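Local coordinates for protein peptidoglycan-N-acetylmuramic acid deacetylase PdaC (Bacillus subtilis subsp. subtilis str. 168, PDB 6H8L) that removes acetyl groups from N-acetylmuramic acid residues of peptidoglycan, which confers lysozyme resistance, and also acts on short chitin oligomers, at residues Leu14-Gly19 with Ala39-Leu44; Gln9-Leu14 with Ala150-Thr155. All coordinates share one frame; numbering follows the deposited sequence.

Interaction 1 of 2, residues Leu14-Gly19 with Ala39-Leu44; sequences LTFDDG and ATFFVL. With ZN (zinc ion), chain C.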
ATOM      1  N   LEU A  14      -5.299   3.313   2.276  1.00 11.59           N
ATOM      2  CA  LEU A  14      -5.081   3.382   0.837  1.00 11.16           C
ATOM      3  C   LEU A  14      -3.725   2.774   0.511  1.00 10.94           C
ATOM      4  O   LEU A  14      -2.713   3.135   1.119  1.00 11.62           O
ATOM      5  CB  LEU A  14      -5.145   4.831   0.352  1.00 13.94           C
ATOM      6  CG  LEU A  14      -6.471   5.542   0.581  1.00 15.02           C
ATOM      7  CD1 LEU A  14      -6.362   7.005   0.168  1.00 18.56           C
ATOM      8  CD2 LEU A  14      -7.571   4.861  -0.204  1.00 25.37           C
ATOM      9  N   THR A  15      -3.700   1.838  -0.432  1.00 10.58           N
ATOM     10  CA  THR A  15      -2.450   1.215  -0.835  1.00  9.71           C
ATOM     11  C   THR A  15      -2.289   1.340  -2.342  1.00 10.92           C
ATOM     12  O   THR A  15      -3.268   1.267  -3.095  1.00 12.12           O
ATOM     13  CB  THR A  15      -2.373  -0.262  -0.368  1.00 10.29           C
ATOM     14  OG1 THR A  15      -3.302  -1.091  -1.091  1.00 12.43           O
ATOM     15  CG2 THR A  15      -2.685  -0.347   1.114  1.00 12.09           C
ATOM     16  N   PHE A  16      -1.045   1.551  -2.768  1.00  9.90           N
ATOM     17  CA  PHE A  16      -0.723   1.888  -4.148  1.00 10.81           C
ATOM     18  C   PHE A  16       0.369   0.954  -4.639  1.00 13.44           C
ATOM     19  O   PHE A  16       1.466   0.928  -4.067  1.00 13.37           O
ATOM     20  CB  PHE A  16      -0.267   3.342  -4.256  1.00 11.96           C
ATOM     21  CG  PHE A  16      -1.329   4.330  -3.895  1.00 11.20           C
ATOM     22  CD1 PHE A  16      -2.271   4.701  -4.831  1.00 13.15           C
ATOM     23  CD2 PHE A  16      -1.393   4.878  -2.630  1.00 12.22           C
ATOM     24  CE1 PHE A  16      -3.254   5.594  -4.520  1.00 12.65           C
ATOM     25  CE2 PHE A  16      -2.382   5.782  -2.306  1.00 14.53           C
ATOM     26  CZ  PHE A  16      -3.316   6.141  -3.258  1.00 12.27           C
ATOM     27  N   ASP A  17       0.084   0.214  -5.708  1.00 11.91           N
ATOM     28  CA  ASP A  17       0.985  -0.802  -6.226  1.00 11.36           C
ATOM     29  C   ASP A  17       1.502  -0.429  -7.614  1.00 12.77           C
ATOM     30  O   ASP A  17       0.800   0.199  -8.410  1.00 12.95           O
ATOM     31  CB  ASP A  17       0.289  -2.171  -6.311  1.00 11.92           C
ATOM     32  CG  ASP A  17      -0.030  -2.756  -4.953  1.00 14.81           C
ATOM     33  OD1 ASP A  17       0.203  -2.076  -3.941  1.00 14.37           O
ATOM     34  OD2 ASP A  17      -0.519  -3.910  -4.897  1.00 17.41           O
ATOM     35  N   ASP A  18       2.746  -0.847  -7.877  1.00 10.78           N
ATOM     36  CA  ASP A  18       3.440  -0.896  -9.172  1.00 11.15           C
ATOM     37  C   ASP A  18       4.339   0.299  -9.475  1.00 11.92           C
ATOM     38  O   ASP A  18       4.994   0.318 -10.525  1.00 11.92           O
ATOM     39  CB  ASP A  18       2.458  -1.043 -10.345  1.00 12.09           C
ATOM     40  CG  ASP A  18       1.748  -2.369 -10.352  1.00 13.76           C
ATOM     41  OD1 ASP A  18       2.116  -3.247  -9.543  1.00 15.50           O
ATOM     42  OD2 ASP A  18       0.810  -2.534 -11.169  1.00 17.64           O
ATOM     43  N   GLY A  19       4.423   1.261  -8.562  1.00 10.68           N
ATOM     44  CA  GLY A  19       5.297   2.410  -8.739  1.00  9.86           C
ATOM     45  C   GLY A  19       6.675   2.135  -8.166  1.00 11.02           C
ATOM     46  O   GLY A  19       7.001   0.990  -7.846  1.00 12.52           O
ATOM     47  N   ALA A  39      -0.319   6.871   3.193  1.00  9.46           N
ATOM     48  CA  ALA A  39      -0.693   5.657   2.483  1.00 10.57           C
ATOM     49  C   ALA A  39       0.488   4.700   2.493  1.00 10.02           C
ATOM     50  O   ALA A  39       1.537   4.978   3.081  1.00 10.76           O
ATOM     51  CB  ALA A  39      -1.136   5.960   1.053  1.00 11.04           C
ATOM     52  N   THR A  40       0.294   3.548   1.851  1.00 10.27           N
ATOM     53  CA  THR A  40       1.314   2.512   1.763  1.00  9.69           C
ATOM     54  C   THR A  40       1.564   2.212   0.296  1.00 11.95           C
ATOM     55  O   THR A  40       0.619   1.930  -0.447  1.00 11.65           O
ATOM     56  CB  THR A  40       0.876   1.249   2.494  1.00 10.70           C
ATOM     57  OG1 THR A  40       0.459   1.599   3.816  1.00 12.13           O
ATOM     58  CG2 THR A  40       2.018   0.234   2.579  1.00 11.29           C
ATOM     59  N   PHE A  41       2.829   2.257  -0.111  1.00  9.19           N
ATOM     60  CA  PHE A  41       3.224   2.063  -1.501  1.00 10.56           C
ATOM     61  C   PHE A  41       3.988   0.753  -1.618  1.00 10.88           C
ATOM     62  O   PHE A  41       5.037   0.587  -0.991  1.00 10.67           O
ATOM     63  CB  PHE A  41       4.072   3.235  -2.003  1.00 10.95           C
ATOM     64  CG  PHE A  41       3.325   4.542  -2.062  1.00 10.66           C
ATOM     65  CD1 PHE A  41       3.143   5.299  -0.917  1.00 10.28           C
ATOM     66  CD2 PHE A  41       2.795   5.004  -3.259  1.00 11.06           C
ATOM     67  CE1 PHE A  41       2.453   6.496  -0.953  1.00  9.67           C
ATOM     68  CE2 PHE A  41       2.095   6.202  -3.305  1.00 11.44           C
ATOM     69  CZ  PHE A  41       1.922   6.945  -2.153  1.00 10.19           C
ATOM     70  N   PHE A  42       3.451  -0.178  -2.391  1.00 12.11           N
ATOM     71  CA  PHE A  42       4.127  -1.439  -2.670  1.00 10.81           C
ATOM     72  C   PHE A  42       4.853  -1.282  -3.997  1.00 10.26           C
ATOM     73  O   PHE A  42       4.227  -1.285  -5.062  1.00 13.15           O
ATOM     74  CB  PHE A  42       3.125  -2.588  -2.676  1.00 11.40           C
ATOM     75  CG  PHE A  42       2.590  -2.908  -1.308  1.00 11.77           C
ATOM     76  CD1 PHE A  42       3.256  -3.805  -0.480  1.00 11.41           C
ATOM     77  CD2 PHE A  42       1.456  -2.278  -0.823  1.00 11.15           C
ATOM     78  CE1 PHE A  42       2.786  -4.085   0.784  1.00 12.98           C
ATOM     79  CE2 PHE A  42       0.976  -2.561   0.446  1.00 14.25           C
ATOM     80  CZ  PHE A  42       1.643  -3.466   1.254  1.00 12.90           C
ATOM     81  N   VAL A  43       6.165  -1.138  -3.921  1.00 10.68           N
ATOM     82  CA  VAL A  43       6.982  -0.676  -5.036  1.00 10.87           C
ATOM     83  C   VAL A  43       7.672  -1.842  -5.728  1.00 10.65           C
ATOM     84  O   VAL A  43       8.026  -2.854  -5.109  1.00 11.71           O
ATOM     85  CB  VAL A  43       8.028   0.353  -4.560  1.00  9.89           C
ATOM     86  CG1 VAL A  43       7.344   1.574  -3.989  1.00 11.86           C
ATOM     87  CG2 VAL A  43       8.955  -0.261  -3.518  1.00 13.21           C
ATOM     88  N   LEU A  44       7.903  -1.667  -7.025  1.00 11.23           N
ATOM     89  CA  LEU A  44       8.738  -2.574  -7.805  1.00 12.02           C
ATOM     90  C   LEU A  44      10.200  -2.182  -7.655  1.00 12.21           C
ATOM     91  O   LEU A  44      10.558  -1.010  -7.814  1.00 13.96           O
ATOM     92  CB  LEU A  44       8.344  -2.523  -9.280  1.00 15.63           C
ATOM     93  CG  LEU A  44       7.090  -3.304  -9.637  1.00 15.46           C
ATOM     94  CD1 LEU A  44       6.579  -2.867 -11.005  1.00 19.04           C
ATOM     95  CD2 LEU A  44       7.357  -4.802  -9.625  1.00 15.25           C
TER
HETATM   96 ZN    ZN C 501       1.463  -5.087  -9.322  1.00 14.46          ZN
HETATM   97  O   HOH W   1      -2.185   2.506   3.739  1.00 11.38           O
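L14 O accepts hydrogen bonds from T40 N (3.1 Å) and from a water (2.7 Å). That water also takes a bond from T40 OG1, itself hydrogen-bonded to V186 N. The parallel ladder continues through F16 N to T40 O (2.9 Å) and F42 N to F16 O (2.8 Å). D18 N to F42 O and L44 N to G19 O carry it on. F16 and F41 lie side by side on one face of the sheet. Both set CG beside the backbone N (chi1 -64° and -65°), which sends the rings the same way. Their planes are 22° apart and displaced, with little overlap; F16 CD2 sits above F41, toward its rim. A39 CB meets the edge of F16, 3.6 Å from CE2. On the other sheet face D17, the probable proton acceptor, has OD1 3.2 Å from F42 CB and salt-bridged to R106. The D18 side chain starts away from 39-44, and its OD1 binds the zinc ion at 2.0 Å, with H68 and H72. With helix 22-34 the strands form a beta-alpha-beta unit; that helix covers F41 and A39, helix 163-178 packs on F16 and L14, and strand 155-159 flanks T15 and D17.

Interaction 2 of 2, residues Gln9-Leu14 with Ala150-Thr155; sequences QKVIAL and AGDGRT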
ATOM      1  N   GLN A   9     -11.990   6.970  15.998  1.00 20.16           N
ATOM      2  CA  GLN A   9     -12.458   7.573  14.762  1.00 21.38           C
ATOM      3  C   GLN A   9     -12.199   6.618  13.601  1.00 15.76           C
ATOM      4  O   GLN A   9     -11.450   5.640  13.719  1.00 15.54           O
ATOM      5  CB  GLN A   9     -11.783   8.928  14.532  1.00 21.88           C
ATOM      6  CG  GLN A   9     -12.259  10.010  15.497  1.00 27.03           C
ATOM      7  CD  GLN A   9     -13.749  10.284  15.369  1.00 46.06           C
ATOM      8  OE1 GLN A   9     -14.320  10.170  14.283  1.00 53.47           O
ATOM      9  NE2 GLN A   9     -14.390  10.630  16.483  1.00 47.69           N
ATOM     10  N   LYS A  10     -12.844   6.909  12.475  1.00 16.10           N
ATOM     11  CA  LYS A  10     -12.723   6.062  11.298  1.00 16.39           C
ATOM     12  C   LYS A  10     -11.299   6.057  10.770  1.00 14.12           C
ATOM     13  O   LYS A  10     -10.599   7.076  10.792  1.00 15.70           O
ATOM     14  CB  LYS A  10     -13.670   6.535  10.196  1.00 19.56           C
ATOM     15  CG  LYS A  10     -15.134   6.342  10.511  1.00 20.20           C
ATOM     16  CD  LYS A  10     -16.001   6.576   9.280  1.00 23.38           C
ATOM     17  CE  LYS A  10     -15.872   7.998   8.760  1.00 21.81           C
ATOM     18  NZ  LYS A  10     -16.265   9.019   9.770  1.00 29.19           N
ATOM     19  N   VAL A  11     -10.879   4.888  10.289  1.00 13.80           N
ATOM     20  CA  VAL A  11      -9.573   4.693   9.678  1.00 13.09           C
ATOM     21  C   VAL A  11      -9.758   3.901   8.395  1.00 13.47           C
ATOM     22  O   VAL A  11     -10.694   3.106   8.260  1.00 12.62           O
ATOM     23  CB  VAL A  11      -8.597   3.958  10.620  1.00 17.18           C
ATOM     24  CG1 VAL A  11      -8.350   4.781  11.876  1.00 16.31           C
ATOM     25  CG2 VAL A  11      -9.137   2.572  10.959  1.00 15.24           C
ATOM     26  N   ILE A  12      -8.852   4.124   7.447  1.00 12.70           N
ATOM     27  CA  ILE A  12      -8.859   3.392   6.187  1.00 11.76           C
ATOM     28  C   ILE A  12      -7.444   3.416   5.635  1.00 12.65           C
ATOM     29  O   ILE A  12      -6.689   4.371   5.864  1.00 11.90           O
ATOM     30  CB  ILE A  12      -9.901   4.002   5.212  1.00 11.92           C
ATOM     31  CG1 ILE A  12     -10.154   3.085   4.025  1.00 12.85           C
ATOM     32  CG2 ILE A  12      -9.482   5.408   4.774  1.00 13.91           C
ATOM     33  CD1 ILE A  12     -11.436   3.453   3.284  1.00 16.70           C
ATOM     34  N   ALA A  13      -7.070   2.346   4.923  1.00 10.14           N
ATOM     35  CA  ALA A  13      -5.720   2.185   4.385  1.00 10.43           C
ATOM     36  C   ALA A  13      -5.763   2.210   2.862  1.00 12.03           C
ATOM     37  O   ALA A  13      -6.215   1.248   2.231  1.00 14.13           O
ATOM     38  CB  ALA A  13      -5.084   0.891   4.889  1.00 12.30           C
ATOM     39  N   LEU A  14      -5.299   3.313   2.276  1.00 11.59           N
ATOM     40  CA  LEU A  14      -5.081   3.382   0.837  1.00 11.16           C
ATOM     41  C   LEU A  14      -3.725   2.774   0.511  1.00 10.94           C
ATOM     42  O   LEU A  14      -2.713   3.135   1.119  1.00 11.62           O
ATOM     43  CB  LEU A  14      -5.145   4.831   0.352  1.00 13.94           C
ATOM     44  CG  LEU A  14      -6.471   5.542   0.581  1.00 15.02           C
ATOM     45  CD1 LEU A  14      -6.362   7.005   0.168  1.00 18.56           C
ATOM     46  CD2 LEU A  14      -7.571   4.861  -0.204  1.00 25.37           C
ATOM     47  N   ALA A 150     -15.962   1.875   0.358  1.00 15.87           N
ATOM     48  CA  ALA A 150     -15.145   2.327   1.471  1.00 16.15           C
ATOM     49  C   ALA A 150     -15.878   2.112   2.783  1.00 17.14           C
ATOM     50  O   ALA A 150     -17.103   2.226   2.860  1.00 16.10           O
ATOM     51  CB  ALA A 150     -14.790   3.803   1.310  1.00 14.58           C
ATOM     52  N   GLY A 151     -15.112   1.785   3.814  1.00 14.42           N
ATOM     53  CA  GLY A 151     -15.640   1.694   5.155  1.00 15.88           C
ATOM     54  C   GLY A 151     -14.491   1.656   6.128  1.00 13.10           C
ATOM     55  O   GLY A 151     -13.337   1.427   5.749  1.00 15.02           O
ATOM     56  N   ASP A 152     -14.818   1.905   7.390  1.00 13.08           N
ATOM     57  CA  ASP A 152     -13.815   1.851   8.437  1.00 12.55           C
ATOM     58  C   ASP A 152     -13.088   0.516   8.404  1.00 16.88           C
ATOM     59  O   ASP A 152     -13.696  -0.538   8.214  1.00 16.24           O
ATOM     60  CB  ASP A 152     -14.460   2.056   9.805  1.00 18.93           C
ATOM     61  CG  ASP A 152     -13.486   1.829  10.932  1.00 19.45           C
ATOM     62  OD1 ASP A 152     -12.680   2.742  11.203  1.00 15.71           O
ATOM     63  OD2 ASP A 152     -13.515   0.733  11.535  1.00 26.25           O
ATOM     64  N   GLY A 153     -11.775   0.577   8.568  1.00 13.51           N
ATOM     65  CA  GLY A 153     -10.956  -0.608   8.694  1.00 14.58           C
ATOM     66  C   GLY A 153     -10.604  -1.308   7.404  1.00 14.84           C
ATOM     67  O   GLY A 153      -9.903  -2.325   7.452  1.00 16.42           O
ATOM     68  N   ARG A 154     -11.046  -0.801   6.260  1.00 12.54           N
ATOM     69  CA  ARG A 154     -10.824  -1.454   4.981  1.00 14.11           C
ATOM     70  C   ARG A 154      -9.513  -0.992   4.351  1.00 14.07           C
ATOM     71  O   ARG A 154      -8.951   0.038   4.720  1.00 13.45           O
ATOM     72  CB  ARG A 154     -12.013  -1.189   4.058  1.00 13.71           C
ATOM     73  CG  ARG A 154     -13.251  -1.917   4.561  1.00 16.94           C
ATOM     74  CD  ARG A 154     -14.347  -2.009   3.528  1.00 21.39           C
ATOM     75  NE  ARG A 154     -15.474  -2.784   4.043  1.00 17.90           N
ATOM     76  CZ  ARG A 154     -16.745  -2.401   4.080  1.00 18.84           C
ATOM     77  NH1 ARG A 154     -17.637  -3.251   4.567  1.00 19.96           N
ATOM     78  NH2 ARG A 154     -17.134  -1.207   3.641  1.00 21.75           N
ATOM     79  N   THR A 155      -9.010  -1.822   3.437  1.00 12.75           N
ATOM     80  CA  THR A 155      -7.752  -1.604   2.731  1.00 11.99           C
ATOM     81  C   THR A 155      -8.068  -1.571   1.244  1.00 14.24           C
ATOM     82  O   THR A 155      -8.612  -2.542   0.706  1.00 15.19           O
ATOM     83  CB  THR A 155      -6.745  -2.716   3.064  1.00 14.55           C
ATOM     84  OG1 THR A 155      -6.482  -2.723   4.469  1.00 16.26           O
ATOM     85  CG2 THR A 155      -5.426  -2.530   2.326  1.00 14.20           C
TER
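I12 lays its CD1 against A150 CB, 3.9 Å away, just after helix 139-149 ends. The same methyl lies near G151 O, and CG1 comes within 3.3 Å of R154 O. CG1 is anti to the backbone N (chi1 -167°), which lays this branch over G151 and R154. D152 grips V11, the residue before I12. V11 N donates to D152 OD1 at 2.9 Å, reaching it on the anti side and 19° out of the carboxylate plane. The carboxylate runs alongside V11, whose CG2 is 3.6 Å from OD1. The other oxygen, OD2, makes a salt bridge with R196 of helix 186-197. D152 therefore ties both the strand and that helix to the loop. V11 O takes a bond from G153 N at 2.8 Å, with the donor tilted 29° from the carbonyl plane. A13 N then bonds to R154 O at 3.0 Å. D152, G153 and R154 belong to a type II beta turn that starts at G151, closed by R154 N to G151 O; G153, its third residue, has the positive phi. A13 and T155 follow as a parallel bridge, with T155 CA 3.3 Å from A13 O. The arrangement is a helix-to-strand connection in the NodB homology domain, where the chain turns out of helix 139-149 into a parallel strand, as in the distorted beta/alpha barrel of this deacetylase family.

Both interactions use strand 11-17; L14 lies in both ranges but makes contact only in interaction 1. Interaction 1 is buried near the centre of the chain. Interaction 2 is partly buried, and its centre is about 13 Å from the centre of the chain. The two meet where T15 CG2 packs on T155 CG2 at 3.7 Å. Residues 39-44 lie on one neighbouring strand, and 150-155 lead from a loop into another, 155-159. Their chemistry follows their place. Interaction 1 has a regular ladder, phenylalanine packing and the zinc ligand with the probable proton acceptor. Interaction 2 has a turn, a carboxylate bonded to backbone, and little apolar contact. Both segments of interaction 1 fall within the part of the chain that interaction 2 brackets.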